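Local atomic coordinates of putative chemotaxis protein (PDB entry 3H4Y), a protein that probably acts in chemotaxis signalling as a CheX-type phosphatase that dephosphorylates the response regulator CheY. Residues Ile7-Pro12 against Pro136-Pro141. Numbering follows the deposited sequence.
Sequences IEVAKP and PIMAIP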
ATOM      1  N   ILE A   7      16.882  -3.356  18.018  1.00 22.62           N
ATOM      2  CA  ILE A   7      15.553  -2.943  17.577  1.00 21.85           C
ATOM      3  C   ILE A   7      14.551  -3.959  18.096  1.00 21.97           C
ATOM      4  O   ILE A   7      14.305  -4.993  17.463  1.00 18.74           O
ATOM      5  CB  ILE A   7      15.493  -2.838  16.045  1.00 23.36           C
ATOM      6  CG1 ILE A   7      16.550  -1.848  15.552  1.00 22.89           C
ATOM      7  CG2 ILE A   7      14.103  -2.388  15.574  1.00 21.28           C
ATOM      8  CD1 ILE A   7      16.821  -1.974  14.081  1.00 26.47           C
ATOM      9  N   GLU A   8      14.009  -3.669  19.278  1.00 18.88           N
ATOM     10  CA  GLU A   8      13.050  -4.565  19.946  1.00 18.77           C
ATOM     11  C   GLU A   8      11.792  -4.875  19.138  1.00 13.94           C
ATOM     12  O   GLU A   8      11.320  -6.018  19.183  1.00 13.23           O
ATOM     13  CB  GLU A   8      12.626  -4.022  21.309  1.00 22.04           C
ATOM     14  CG  GLU A   8      13.664  -4.246  22.391  1.00 29.85           C
ATOM     15  CD  GLU A   8      13.921  -5.723  22.611  1.00 37.98           C
ATOM     16  OE1 GLU A   8      12.971  -6.436  23.014  1.00 41.07           O
ATOM     17  OE2 GLU A   8      15.067  -6.166  22.367  1.00 42.12           O
ATOM     18  N   VAL A   9      11.260  -3.895  18.411  1.00 14.39           N
ATOM     19  CA  VAL A   9      10.098  -4.165  17.565  1.00 15.57           C
ATOM     20  C   VAL A   9      10.381  -5.152  16.411  1.00 13.95           C
ATOM     21  O   VAL A   9       9.451  -5.647  15.793  1.00 12.45           O
ATOM     22  CB  VAL A   9       9.432  -2.900  17.003  1.00 17.75           C
ATOM     23  CG1 VAL A   9       8.853  -2.074  18.140  1.00 17.94           C
ATOM     24  CG2 VAL A   9      10.397  -2.078  16.122  1.00 17.90           C
ATOM     25  N   ALA A  10      11.645  -5.451  16.124  1.00 12.73           N
ATOM     26  CA  ALA A  10      11.944  -6.426  15.084  1.00 11.91           C
ATOM     27  C   ALA A  10      11.523  -7.831  15.519  1.00 12.33           C
ATOM     28  O   ALA A  10      11.229  -8.670  14.691  1.00 12.53           O
ATOM     29  CB  ALA A  10      13.424  -6.406  14.729  1.00 12.70           C
ATOM     30  N   LYS A  11      11.525  -8.093  16.829  1.00 10.54           N
ATOM     31  CA  LYS A  11      11.218  -9.432  17.332  1.00 11.29           C
ATOM     32  C   LYS A  11       9.894 -10.027  16.870  1.00 11.80           C
ATOM     33  O   LYS A  11       9.892 -11.131  16.312  1.00 10.82           O
ATOM     34  CB  LYS A  11      11.380  -9.528  18.866  1.00 11.91           C
ATOM     35  CG  LYS A  11      12.833  -9.342  19.315  1.00 19.80           C
ATOM     36  CD  LYS A  11      12.982  -9.507  20.831  1.00 21.16           C
ATOM     37  CE  LYS A  11      14.423  -9.262  21.286  1.00 27.81           C
ATOM     38  NZ  LYS A  11      14.530  -9.170  22.782  1.00 31.29           N
ATOM     39  N   PRO A  12       8.770  -9.306  17.069  1.00 10.99           N
ATOM     40  CA  PRO A  12       7.483  -9.856  16.602  1.00 10.71           C
ATOM     41  C   PRO A  12       7.434 -10.051  15.068  1.00 10.53           C
ATOM     42  O   PRO A  12       6.750 -10.957  14.567  1.00  9.95           O
ATOM     43  CB  PRO A  12       6.451  -8.845  17.132  1.00 11.51           C
ATOM     44  CG  PRO A  12       7.227  -7.607  17.464  1.00 13.39           C
ATOM     45  CD  PRO A  12       8.599  -8.019  17.790  1.00  9.71           C
ATOM     46  N   PRO A 136      11.506   7.137  11.397  1.00 13.47           N
ATOM     47  CA  PRO A 136      12.361   6.231  10.654  1.00 13.58           C
ATOM     48  C   PRO A 136      11.560   4.957  10.397  1.00 11.34           C
ATOM     49  O   PRO A 136      10.637   4.615  11.149  1.00 13.64           O
ATOM     50  CB  PRO A 136      13.496   5.916  11.632  1.00 14.19           C
ATOM     51  CG  PRO A 136      13.395   6.909  12.721  1.00 19.25           C
ATOM     52  CD  PRO A 136      11.991   7.353  12.769  1.00 17.95           C
ATOM     53  N   ILE A 137      11.969   4.236   9.380  1.00  9.68           N
ATOM     54  CA  ILE A 137      11.288   3.014   8.961  1.00 10.55           C
ATOM     55  C   ILE A 137      12.180   1.818   9.296  1.00 10.42           C
ATOM     56  O   ILE A 137      13.359   1.861   8.998  1.00 12.26           O
ATOM     57  CB  ILE A 137      11.034   3.094   7.452  1.00  9.83           C
ATOM     58  CG1 ILE A 137       9.987   4.177   7.141  1.00  9.93           C
ATOM     59  CG2 ILE A 137      10.540   1.724   6.885  1.00 10.73           C
ATOM     60  CD1 ILE A 137      10.073   4.680   5.672  1.00 15.43           C
HETATM   61  N   MSE A 138      11.614   0.791   9.921  1.00 10.24           N
HETATM   62  CA  MSE A 138      12.322  -0.482  10.219  1.00 10.78           C
HETATM   63  C   MSE A 138      12.304  -1.348   8.962  1.00  9.94           C
HETATM   64  O   MSE A 138      11.269  -1.470   8.281  1.00 11.71           O
HETATM   65  CB  MSE A 138      11.642  -1.267  11.352  1.00 12.77           C
HETATM   66  CG  MSE A 138      12.353  -2.583  11.765  1.00 14.02           C
HETATM   67 SE   MSE A 138      11.057  -3.862  12.497  0.75 15.17          SE
HETATM   68  CE  MSE A 138      10.275  -4.454  10.826  1.00 23.05           C
ATOM     69  N   ALA A 139      13.450  -1.932   8.630  1.00  9.95           N
ATOM     70  CA  ALA A 139      13.524  -2.914   7.571  1.00  9.89           C
ATOM     71  C   ALA A 139      14.306  -4.124   8.051  1.00 11.64           C
ATOM     72  O   ALA A 139      15.278  -3.994   8.806  1.00 11.91           O
ATOM     73  CB  ALA A 139      14.168  -2.341   6.353  1.00 10.36           C
ATOM     74  N   ILE A 140      13.870  -5.306   7.609  1.00 10.47           N
ATOM     75  CA  ILE A 140      14.562  -6.564   7.935  1.00  9.84           C
ATOM     76  C   ILE A 140      14.633  -7.352   6.636  1.00  9.55           C
ATOM     77  O   ILE A 140      13.581  -7.737   6.070  1.00  9.50           O
ATOM     78  CB  ILE A 140      13.850  -7.420   9.021  1.00  9.69           C
ATOM     79  CG1 ILE A 140      13.477  -6.606  10.268  1.00 11.50           C
ATOM     80  CG2 ILE A 140      14.717  -8.686   9.401  1.00 11.59           C
ATOM     81  CD1 ILE A 140      12.441  -7.298  11.130  1.00 14.20           C
ATOM     82  N   PRO A 141      15.856  -7.552   6.133  1.00  8.97           N
ATOM     83  CA  PRO A 141      15.967  -8.436   4.978  1.00 10.21           C
ATOM     84  C   PRO A 141      15.866  -9.902   5.433  1.00 10.16           C
ATOM     85  O   PRO A 141      16.298 -10.256   6.535  1.00  9.49           O
ATOM     86  CB  PRO A 141      17.358  -8.144   4.453  1.00 13.09           C
ATOM     87  CG  PRO A 141      18.168  -7.765   5.693  1.00 14.81           C
ATOM     88  CD  PRO A 141      17.166  -7.079   6.629  1.00  7.81           C
TER
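Met138, a selenomethionine, lays its selenium against the backbone of Ala10. SE lies 3.7 Å from Ala10 CA and 4.1 Å from Ala10 CB. The CB of Met138 points toward segment 7-12. Met138 CG is anti to its own backbone N (chi1 -178°), beside the carbonyl carbon. The chain then turns about the CG-SE bond (chi3 77°). Two more residues close on it. Val9 CG2 sits 4.1 Å from SE, the two side chains running past each other in opposite directions. Ile7 CG2 meets the stem of the chain, 4.2 Å from Met138 CG. Two residues on, on the same face of the strand, Ile140 CD1 touches Ala10 CB at 3.8 Å.

The contact seats the N-terminal turn and the start of helix 10-25 on strand 137-144 of the antiparallel sheet. The type I turn from Ile7 to Ala10 is closed by the hydrogen bond from Ala10 N to Ile7 O, 3.0 Å. Phe13 of the helix, Pro34 and Phe153 extend the apolar layer. On the outer side, Lys11 NZ forms a salt bridge with Glu8, with hydrogen bonds to both carboxylate oxygens on their syn lone pairs. No hydrogen bond or salt bridge joins the two segments, so their direct contact rests on van der Waals packing.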